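Lipoprotein (Streptococcus pneumoniae, PDB 3CX3) binds zinc and probably hands it to an ABC transporter as the extracellular, lipid-attached solute-binding protein of a zinc-uptake system. Local coordinates at residues F17-E26 / L258-L269; A128-D137 / Y150-I158. All coordinates share one frame; numbering follows the deposited sequence.

Starting at the N terminus, the chain leaves strand 12-15 of the first parallel sheet and runs through F17 directly into helix 18-28; residues 17-26 form the first half of contact 1. It completes that sheet, then forms the helical hairpin of 125-142 and 147-173, where contact 2 closes a short loop. After the second parallel sheet it returns through 258-269 to helix 18-28, closing contact 1 around nearly the whole chain. Contact 2 is therefore nested inside contact 1. The two also touch: M23 of 17-26 packs on A128, A132 and F157, joining helix 18-28 to the hairpin, and F157 also touches Y268 at the start of helix 268-281.

Contact 1: F17-E26 / L258-L269; sequences FYPIYAMVKE and LESDPQNDKTYL. With ZN (zinc ion), chain E.
Y268 presses the rim of its ring against Y18: CE2 of Y18 lies at the edge of the Y268 ring, near its plane, 3.3 Å from CD1 of Y268. The ring centroids are 5.7 Å apart and the planes meet at 37°, an oblique meeting of two aromatics. As a knob, Y268 fills a hole on helix 18-28 formed by Y18, P19, A22 and E26. Its CB rests on CB of A22 at 3.9 Å, and CE1 comes alongside CB of P19. The selenium of M23 stands above the Y268 ring face, 5.4 Å from the centroid, in a distant Met-aromatic contact. With CG anti to the backbone N (chi1 175°), Y268 reaches across the helix, and its hydroxyl goes on to a hydrogen bond with the carbonyl of W122.

Y18 is wedged between that ring and the loop. On the loop side CD1 of Y18 meets CB of D261 at 3.4 Å, while the carbonyl O of L258 lies at the ring edge. Two turns farther along the helix, a weak hydrogen bond runs from OG1 of T267 to OE1 of E26 over 3.2 Å, the two side chains meeting at about a right angle.

Toward the metal, F17 offers its edge to the backbone of E259, CD2 lying 3.2 Å from the carbonyl O of E259, and CD of P19 lies above one face of the F17 ring, toward its rim. E259 extends beyond CG, its carboxylate turned 60° from the F17 ring, and binds zinc through OE2 at 2.1 Å. H44, H120 and H184 complete this site of three histidines and one glutamate in the cleft between the two lobes, where the metal also sits in other solute-binding proteins of the same cluster (A-I).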
loop_
_atom_site.group_PDB
_atom_site.type_symbol
_atom_site.label_atom_id
_atom_site.label_comp_id
_atom_site.label_asym_id
_atom_site.label_seq_id
_atom_site.Cartn_x
_atom_site.Cartn_y
_atom_site.Cartn_z
ATOM N N PHE A 17 4.064 2.557 7.733
ATOM C CA PHE A 17 3.620 3.552 6.761
ATOM C C PHE A 17 2.086 3.538 6.650
ATOM O O PHE A 17 1.444 2.840 7.432
ATOM C CB PHE A 17 4.390 3.413 5.433
ATOM C CG PHE A 17 3.866 2.360 4.499
ATOM C CD1 PHE A 17 3.817 1.004 4.878
ATOM C CD2 PHE A 17 3.482 2.710 3.214
ATOM C CE1 PHE A 17 3.344 0.016 3.991
ATOM C CE2 PHE A 17 3.007 1.755 2.332
ATOM C CZ PHE A 17 2.949 0.379 2.724
ATOM N N TYR A 18 1.512 4.313 5.725
ATOM C CA TYR A 18 0.085 4.661 5.770
ATOM C C TYR A 18 -0.963 3.532 5.736
ATOM O O TYR A 18 -1.875 3.534 6.564
ATOM C CB TYR A 18 -0.294 5.727 4.743
ATOM C CG TYR A 18 -1.793 5.865 4.632
ATOM C CD1 TYR A 18 -2.509 6.560 5.606
ATOM C CD2 TYR A 18 -2.506 5.278 3.576
ATOM C CE1 TYR A 18 -3.904 6.702 5.520
ATOM C CE2 TYR A 18 -3.907 5.399 3.486
ATOM C CZ TYR A 18 -4.591 6.115 4.470
ATOM O OH TYR A 18 -5.950 6.270 4.439
ATOM N N PRO A 19 -0.906 2.619 4.734
ATOM C CA PRO A 19 -1.941 1.577 4.729
ATOM C C PRO A 19 -1.997 0.884 6.074
ATOM O O PRO A 19 -3.046 0.408 6.471
ATOM C CB PRO A 19 -1.463 0.599 3.654
ATOM C CG PRO A 19 -0.614 1.410 2.740
ATOM C CD PRO A 19 0.014 2.491 3.583
ATOM N N ILE A 20 -0.865 0.834 6.762
ATOM C CA ILE A 20 -0.787 0.206 8.081
ATOM C C ILE A 20 -1.367 1.153 9.144
ATOM O O ILE A 20 -2.210 0.754 9.952
ATOM C CB ILE A 20 0.671 -0.188 8.431
ATOM C CG1 ILE A 20 1.098 -1.471 7.717
ATOM C CG2 ILE A 20 0.787 -0.447 9.891
ATOM C CD1 ILE A 20 0.428 -1.716 6.396
ATOM N N TYR A 21 -0.905 2.404 9.136
ATOM C CA TYR A 21 -1.446 3.440 10.002
ATOM C C TYR A 21 -2.958 3.354 10.037
ATOM O O TYR A 21 -3.554 3.183 11.106
ATOM C CB TYR A 21 -1.023 4.819 9.491
ATOM C CG TYR A 21 -1.454 5.968 10.372
ATOM C CD1 TYR A 21 -1.041 6.044 11.704
ATOM C CD2 TYR A 21 -2.273 6.990 9.869
ATOM C CE1 TYR A 21 -1.434 7.092 12.518
ATOM C CE2 TYR A 21 -2.671 8.047 10.675
ATOM C CZ TYR A 21 -2.244 8.093 12.000
ATOM O OH TYR A 21 -2.624 9.144 12.805
ATOM N N ALA A 22 -3.541 3.431 8.841
ATOM C CA ALA A 22 -4.959 3.583 8.622
ATOM C C ALA A 22 -5.739 2.348 8.982
ATOM O O ALA A 22 -6.890 2.432 9.378
ATOM C CB ALA A 22 -5.205 3.927 7.185
HETATM N N MSE A 23 -5.115 1.198 8.815
HETATM C CA MSE A 23 -5.783 -0.063 9.008
HETATM C C MSE A 23 -5.733 -0.506 10.470
HETATM O O MSE A 23 -6.617 -1.223 10.928
HETATM C CB MSE A 23 -5.131 -1.104 8.116
HETATM C CG MSE A 23 -6.097 -1.885 7.311
HETATM SE SE MSE A 23 -5.279 -2.757 5.769
HETATM C CE MSE A 23 -6.754 -3.888 5.388
ATOM N N VAL A 24 -4.700 -0.097 11.203
ATOM C CA VAL A 24 -4.656 -0.378 12.641
ATOM C C VAL A 24 -5.633 0.552 13.352
ATOM O O VAL A 24 -6.393 0.123 14.228
ATOM C CB VAL A 24 -3.252 -0.224 13.248
ATOM C CG1 VAL A 24 -3.243 -0.772 14.654
ATOM C CG2 VAL A 24 -2.233 -0.957 12.429
ATOM N N LYS A 25 -5.616 1.818 12.942
ATOM C CA LYS A 25 -6.534 2.838 13.428
ATOM C C LYS A 25 -8.005 2.507 13.172
ATOM O O LYS A 25 -8.870 2.787 14.002
ATOM C CB LYS A 25 -6.181 4.200 12.819
ATOM C CG LYS A 25 -5.294 5.066 13.700
ATOM C CD LYS A 25 -5.374 6.538 13.309
ATOM C CE LYS A 25 -5.089 7.451 14.507
ATOM N NZ LYS A 25 -6.272 7.637 15.408
ATOM N N GLU A 26 -8.292 1.916 12.022
ATOM C CA GLU A 26 -9.653 1.471 11.728
ATOM C C GLU A 26 -10.042 0.260 12.565
ATOM O O GLU A 26 -11.209 0.122 12.935
ATOM C CB GLU A 26 -9.847 1.207 10.237
ATOM C CG GLU A 26 -10.799 2.195 9.593
ATOM C CD GLU A 26 -10.252 2.839 8.333
ATOM O OE1 GLU A 26 -10.773 2.540 7.241
ATOM O OE2 GLU A 26 -9.316 3.663 8.435
ATOM N N LEU A 258 -0.969 4.929 -2.325
ATOM C CA LEU A 258 -1.171 5.049 -0.876
ATOM C C LEU A 258 0.043 4.773 0.008
ATOM O O LEU A 258 -0.080 4.467 1.182
ATOM C CB LEU A 258 -2.387 4.251 -0.408
ATOM C CG LEU A 258 -3.669 4.418 -1.227
ATOM C CD1 LEU A 258 -4.676 3.314 -0.874
ATOM C CD2 LEU A 258 -4.310 5.795 -1.093
ATOM N N GLU A 259 1.222 4.926 -0.563
ATOM C CA GLU A 259 2.457 4.753 0.170
ATOM C C GLU A 259 2.766 5.935 1.093
ATOM O O GLU A 259 3.257 5.746 2.210
ATOM C CB GLU A 259 3.586 4.489 -0.810
ATOM C CG GLU A 259 3.592 3.070 -1.356
ATOM C CD GLU A 259 4.376 2.969 -2.626
ATOM O OE1 GLU A 259 5.367 3.710 -2.762
ATOM O OE2 GLU A 259 3.985 2.175 -3.504
ATOM N N SER A 260 2.497 7.148 0.608
ATOM C CA SER A 260 2.381 8.327 1.462
ATOM C C SER A 260 0.928 8.420 1.904
ATOM O O SER A 260 0.045 7.742 1.357
ATOM C CB SER A 260 2.738 9.592 0.682
ATOM O OG SER A 260 4.052 9.523 0.151
ATOM N N ASP A 261 0.671 9.254 2.899
ATOM C CA ASP A 261 -0.702 9.568 3.251
ATOM C C ASP A 261 -1.071 10.935 2.709
ATOM O O ASP A 261 -0.282 11.873 2.813
ATOM C CB ASP A 261 -0.951 9.470 4.752
ATOM C CG ASP A 261 0.025 10.269 5.558
ATOM O OD1 ASP A 261 1.249 10.032 5.418
ATOM O OD2 ASP A 261 -0.438 11.123 6.348
ATOM N N PRO A 262 -2.269 11.039 2.102
ATOM C CA PRO A 262 -2.755 12.254 1.430
ATOM C C PRO A 262 -3.264 13.305 2.418
ATOM O O PRO A 262 -3.897 14.292 2.021
ATOM C CB PRO A 262 -3.932 11.728 0.589
ATOM C CG PRO A 262 -3.875 10.195 0.696
ATOM C CD PRO A 262 -3.243 9.938 2.002
ATOM N N GLN A 263 -2.886 13.130 3.679
ATOM C CA GLN A 263 -3.849 13.204 4.775
ATOM C C GLN A 263 -5.332 13.365 4.429
ATOM O O GLN A 263 -6.034 12.344 4.351
ATOM C CB GLN A 263 -3.388 13.985 6.002
ATOM C CG GLN A 263 -2.917 13.020 7.115
ATOM C CD GLN A 263 -3.511 11.573 7.009
ATOM O OE1 GLN A 263 -4.715 11.380 6.827
ATOM N NE2 GLN A 263 -2.651 10.572 7.147
ATOM N N ASN A 264 -5.802 14.594 4.198
ATOM C CA ASN A 264 -7.242 14.854 4.122
ATOM C C ASN A 264 -7.947 14.255 5.355
ATOM O O ASN A 264 -7.302 14.010 6.377
ATOM C CB ASN A 264 -7.849 14.361 2.784
ATOM C CG ASN A 264 -7.741 12.834 2.583
ATOM O OD1 ASN A 264 -8.083 12.040 3.467
ATOM N ND2 ASN A 264 -7.272 12.429 1.405
ATOM N N ASP A 265 -9.253 14.028 5.274
ATOM C CA ASP A 265 -9.967 13.328 6.338
ATOM C C ASP A 265 -10.125 11.850 5.992
ATOM O O ASP A 265 -9.950 10.980 6.851
ATOM C CB ASP A 265 -11.344 13.955 6.582
ATOM C CG ASP A 265 -11.257 15.376 7.133
ATOM O OD1 ASP A 265 -11.038 16.320 6.332
ATOM O OD2 ASP A 265 -11.421 15.543 8.370
ATOM N N LYS A 266 -10.417 11.599 4.715
ATOM C CA LYS A 266 -10.877 10.310 4.177
ATOM C C LYS A 266 -10.355 9.051 4.871
ATOM O O LYS A 266 -9.231 9.014 5.369
ATOM C CB LYS A 266 -10.594 10.230 2.669
ATOM C CG LYS A 266 -10.923 11.504 1.884
ATOM C CD LYS A 266 -10.351 11.444 0.478
ATOM C CE LYS A 266 -11.435 11.307 -0.589
ATOM N NZ LYS A 266 -12.402 10.207 -0.325
ATOM N N THR A 267 -11.203 8.023 4.877
ATOM C CA THR A 267 -10.922 6.708 5.447
ATOM C C THR A 267 -9.817 6.060 4.596
ATOM O O THR A 267 -9.296 6.710 3.698
ATOM C CB THR A 267 -12.250 5.870 5.462
ATOM O OG1 THR A 267 -12.444 5.257 6.740
ATOM C CG2 THR A 267 -12.266 4.807 4.414
ATOM N N TYR A 268 -9.430 4.813 4.864
ATOM C CA TYR A 268 -8.501 4.138 3.945
ATOM C C TYR A 268 -9.230 3.763 2.663
ATOM O O TYR A 268 -8.821 4.157 1.566
ATOM C CB TYR A 268 -7.850 2.897 4.558
ATOM C CG TYR A 268 -6.991 2.162 3.558
ATOM C CD1 TYR A 268 -5.743 2.650 3.202
ATOM C CD2 TYR A 268 -7.437 1.000 2.947
ATOM C CE1 TYR A 268 -4.961 2.004 2.267
ATOM C CE2 TYR A 268 -6.646 0.338 2.010
ATOM C CZ TYR A 268 -5.410 0.851 1.681
ATOM O OH TYR A 268 -4.627 0.225 0.753
ATOM N N LEU A 269 -10.320 3.013 2.819
ATOM C CA LEU A 269 -11.127 2.555 1.702
ATOM C C LEU A 269 -11.690 3.695 0.851
ATOM O O LEU A 269 -11.825 3.561 -0.372
ATOM C CB LEU A 269 -12.230 1.629 2.191
ATOM C CG LEU A 269 -11.710 0.224 2.509
ATOM C CD1 LEU A 269 -12.814 -0.653 3.071
ATOM C CD2 LEU A 269 -11.066 -0.429 1.277
HETATM ZN ZN ZN E . 5.447 0.829 -4.110
#

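Contact 2: A128-D137 / Y150-I158; sequences AGEEAQIIAD and YQKNAQAFI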
loop_
_atom_site.group_PDB
_atom_site.type_symbol
_atom_site.label_atom_id
_atom_site.label_comp_id
_atom_site.label_asym_id
_atom_site.label_seq_id
_atom_site.Cartn_x
_atom_site.Cartn_y
_atom_site.Cartn_z
ATOM N N ALA A 128 -6.740 -5.865 1.036
ATOM C CA ALA A 128 -6.717 -4.957 2.148
ATOM C C ALA A 128 -7.555 -5.661 3.224
ATOM O O ALA A 128 -7.105 -5.835 4.353
ATOM C CB ALA A 128 -7.297 -3.615 1.763
ATOM N N GLY A 129 -8.747 -6.118 2.848
ATOM C CA GLY A 129 -9.627 -6.859 3.752
ATOM C C GLY A 129 -8.952 -7.938 4.569
ATOM O O GLY A 129 -8.996 -7.899 5.803
ATOM N N GLU A 130 -8.310 -8.891 3.894
ATOM C CA GLU A 130 -7.623 -9.967 4.617
ATOM C C GLU A 130 -6.537 -9.490 5.592
ATOM O O GLU A 130 -6.276 -10.154 6.611
ATOM C CB GLU A 130 -7.117 -11.109 3.715
ATOM C CG GLU A 130 -6.798 -10.801 2.270
ATOM C CD GLU A 130 -7.017 -12.043 1.371
ATOM O OE1 GLU A 130 -7.974 -12.035 0.544
ATOM O OE2 GLU A 130 -6.253 -13.031 1.530
ATOM N N GLU A 131 -5.947 -8.332 5.298
ATOM C CA GLU A 131 -4.851 -7.813 6.101
ATOM C C GLU A 131 -5.366 -7.121 7.343
ATOM O O GLU A 131 -4.697 -7.135 8.378
ATOM C CB GLU A 131 -3.974 -6.867 5.282
ATOM C CG GLU A 131 -2.573 -6.777 5.833
ATOM C CD GLU A 131 -1.708 -5.815 5.079
ATOM O OE1 GLU A 131 -1.923 -5.638 3.863
ATOM O OE2 GLU A 131 -0.798 -5.232 5.701
ATOM N N ALA A 132 -6.552 -6.519 7.222
ATOM C CA ALA A 132 -7.337 -5.987 8.353
ATOM C C ALA A 132 -7.618 -7.058 9.399
ATOM O O ALA A 132 -7.421 -6.828 10.592
ATOM C CB ALA A 132 -8.646 -5.431 7.841
ATOM N N GLN A 133 -8.089 -8.218 8.926
ATOM C CA GLN A 133 -8.328 -9.415 9.752
ATOM C C GLN A 133 -7.105 -9.847 10.559
ATOM O O GLN A 133 -7.149 -9.890 11.795
ATOM C CB GLN A 133 -8.774 -10.594 8.872
ATOM C CG GLN A 133 -10.247 -10.863 8.868
ATOM C CD GLN A 133 -10.663 -11.776 10.003
ATOM O OE1 GLN A 133 -10.696 -11.358 11.153
ATOM N NE2 GLN A 133 -10.970 -13.038 9.683
ATOM N N ILE A 134 -6.024 -10.175 9.848
ATOM C CA ILE A 134 -4.760 -10.553 10.483
ATOM C C ILE A 134 -4.441 -9.563 11.589
ATOM O O ILE A 134 -4.065 -9.954 12.689
ATOM C CB ILE A 134 -3.576 -10.593 9.493
ATOM C CG1 ILE A 134 -3.899 -11.507 8.303
ATOM C CG2 ILE A 134 -2.320 -11.054 10.226
ATOM C CD1 ILE A 134 -2.902 -11.470 7.129
ATOM N N ILE A 135 -4.616 -8.282 11.292
ATOM C CA ILE A 135 -4.317 -7.229 12.251
ATOM C C ILE A 135 -5.150 -7.429 13.506
ATOM O O ILE A 135 -4.599 -7.516 14.618
ATOM C CB ILE A 135 -4.506 -5.813 11.636
ATOM C CG1 ILE A 135 -3.360 -5.514 10.656
ATOM C CG2 ILE A 135 -4.626 -4.751 12.727
ATOM C CD1 ILE A 135 -3.454 -4.186 9.914
ATOM N N ALA A 136 -6.469 -7.532 13.320
ATOM C CA ALA A 136 -7.382 -7.737 14.438
ATOM C C ALA A 136 -6.997 -8.983 15.219
ATOM O O ALA A 136 -6.840 -8.911 16.419
ATOM C CB ALA A 136 -8.831 -7.806 13.952
ATOM N N ASP A 137 -6.806 -10.110 14.528
ATOM C CA ASP A 137 -6.372 -11.357 15.177
ATOM C C ASP A 137 -5.162 -11.169 16.091
ATOM O O ASP A 137 -5.218 -11.458 17.304
ATOM C CB ASP A 137 -6.068 -12.435 14.135
ATOM C CG ASP A 137 -7.324 -12.949 13.434
ATOM O OD1 ASP A 137 -7.224 -13.917 12.654
ATOM O OD2 ASP A 137 -8.417 -12.393 13.670
ATOM N N TYR A 150 -12.012 -5.162 18.016
ATOM C CA TYR A 150 -11.140 -5.397 16.874
ATOM C C TYR A 150 -11.844 -6.198 15.804
ATOM O O TYR A 150 -11.858 -5.792 14.637
ATOM C CB TYR A 150 -9.836 -6.112 17.278
ATOM C CG TYR A 150 -8.988 -5.391 18.311
ATOM C CD1 TYR A 150 -8.499 -6.068 19.427
ATOM C CD2 TYR A 150 -8.690 -4.038 18.182
ATOM C CE1 TYR A 150 -7.743 -5.419 20.379
ATOM C CE2 TYR A 150 -7.934 -3.373 19.142
ATOM C CZ TYR A 150 -7.464 -4.072 20.229
ATOM O OH TYR A 150 -6.706 -3.420 21.167
ATOM N N GLN A 151 -12.427 -7.329 16.190
ATOM C CA GLN A 151 -13.077 -8.216 15.227
ATOM C C GLN A 151 -14.277 -7.581 14.496
ATOM O O GLN A 151 -14.589 -7.973 13.363
ATOM C CB GLN A 151 -13.481 -9.539 15.882
ATOM C CG GLN A 151 -12.322 -10.320 16.499
ATOM C CD GLN A 151 -11.231 -10.698 15.503
ATOM O OE1 GLN A 151 -11.507 -11.249 14.445
ATOM N NE2 GLN A 151 -9.982 -10.415 15.854
ATOM N N LYS A 152 -14.937 -6.608 15.123
ATOM C CA LYS A 152 -16.068 -5.937 14.471
ATOM C C LYS A 152 -15.634 -4.724 13.616
ATOM O O LYS A 152 -16.197 -4.471 12.542
ATOM C CB LYS A 152 -17.189 -5.600 15.473
ATOM C CG LYS A 152 -18.526 -5.192 14.807
ATOM C CD LYS A 152 -19.768 -5.891 15.429
ATOM C CE LYS A 152 -20.292 -7.078 14.590
ATOM N NZ LYS A 152 -19.229 -8.070 14.230
ATOM N N ASN A 153 -14.623 -3.995 14.077
ATOM C CA ASN A 153 -14.020 -2.950 13.260
ATOM C C ASN A 153 -13.466 -3.490 11.947
ATOM O O ASN A 153 -13.781 -2.970 10.869
ATOM C CB ASN A 153 -12.934 -2.220 14.039
ATOM C CG ASN A 153 -13.502 -1.323 15.103
ATOM O OD1 ASN A 153 -14.710 -1.228 15.257
ATOM N ND2 ASN A 153 -12.635 -0.659 15.847
ATOM N N ALA A 154 -12.648 -4.537 12.052
ATOM C CA ALA A 154 -12.185 -5.306 10.895
ATOM C C ALA A 154 -13.334 -5.830 10.031
ATOM O O ALA A 154 -13.262 -5.782 8.801
ATOM C CB ALA A 154 -11.326 -6.453 11.355
ATOM N N GLN A 155 -14.389 -6.309 10.688
ATOM C CA GLN A 155 -15.542 -6.922 10.036
ATOM C C GLN A 155 -16.307 -5.988 9.119
ATOM O O GLN A 155 -16.713 -6.370 8.004
ATOM C CB GLN A 155 -16.490 -7.491 11.085
ATOM C CG GLN A 155 -17.048 -8.832 10.683
ATOM C CD GLN A 155 -16.040 -9.630 9.879
ATOM O OE1 GLN A 155 -16.219 -9.835 8.675
ATOM N NE2 GLN A 155 -14.950 -10.047 10.529
ATOM N N ALA A 156 -16.522 -4.770 9.607
ATOM C CA ALA A 156 -17.098 -3.716 8.799
ATOM C C ALA A 156 -16.152 -3.464 7.647
ATOM O O ALA A 156 -16.580 -3.367 6.496
ATOM C CB ALA A 156 -17.269 -2.440 9.616
ATOM N N PHE A 157 -14.858 -3.375 7.955
ATOM C CA PHE A 157 -13.880 -2.970 6.967
ATOM C C PHE A 157 -13.988 -3.940 5.794
ATOM O O PHE A 157 -14.332 -3.534 4.676
ATOM C CB PHE A 157 -12.481 -2.926 7.589
ATOM C CG PHE A 157 -11.396 -2.431 6.665
ATOM C CD1 PHE A 157 -11.016 -1.083 6.669
ATOM C CD2 PHE A 157 -10.729 -3.311 5.822
ATOM C CE1 PHE A 157 -9.997 -0.624 5.842
ATOM C CE2 PHE A 157 -9.710 -2.873 4.978
ATOM C CZ PHE A 157 -9.332 -1.531 4.987
ATOM N N ILE A 158 -13.769 -5.223 6.065
ATOM C CA ILE A 158 -13.817 -6.231 5.006
ATOM C C ILE A 158 -15.120 -6.155 4.227
ATOM O O ILE A 158 -15.123 -6.392 3.032
ATOM C CB ILE A 158 -13.462 -7.701 5.489
ATOM C CG1 ILE A 158 -14.695 -8.601 5.628
ATOM C CG2 ILE A 158 -12.594 -7.706 6.756
ATOM C CD1 ILE A 158 -14.909 -9.558 4.442
#
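The ring of F157 packs on the alanines of helix 125-142. CD2 of F157 meets CB of A132 at 3.6 Å, and CE2 lies 4.1 Å from CB of A128. Holding CG anti to the backbone N (chi1 -176°) carries the ring over to the other helix, where the backbone N of G129 lies in plane at its edge. Farther along, CB of A136 packs on CB of A154 at 3.8 Å and on CB of Y150 at 3.9 Å. The Y150 ring then turns away, and its hydroxyl bonds to D143 and N32.

Backbone packing is close at G129, whose CA comes within 4.4 Å of that of I158. The axes of segments 128-137 and 150-158 run antiparallel at 178° and approach to 8.8 Å.

Polar groups gather along one border, where the side chain of Q151, bent at chi2, crosses those of Q133 and D137 at about right angles.

The small G129, A132, A136 and A154 let the two arms of the hairpin lie close, and the F157 ring fills in beside them, so cohesion here probably comes mainly from apolar packing, with polar side chains at its border.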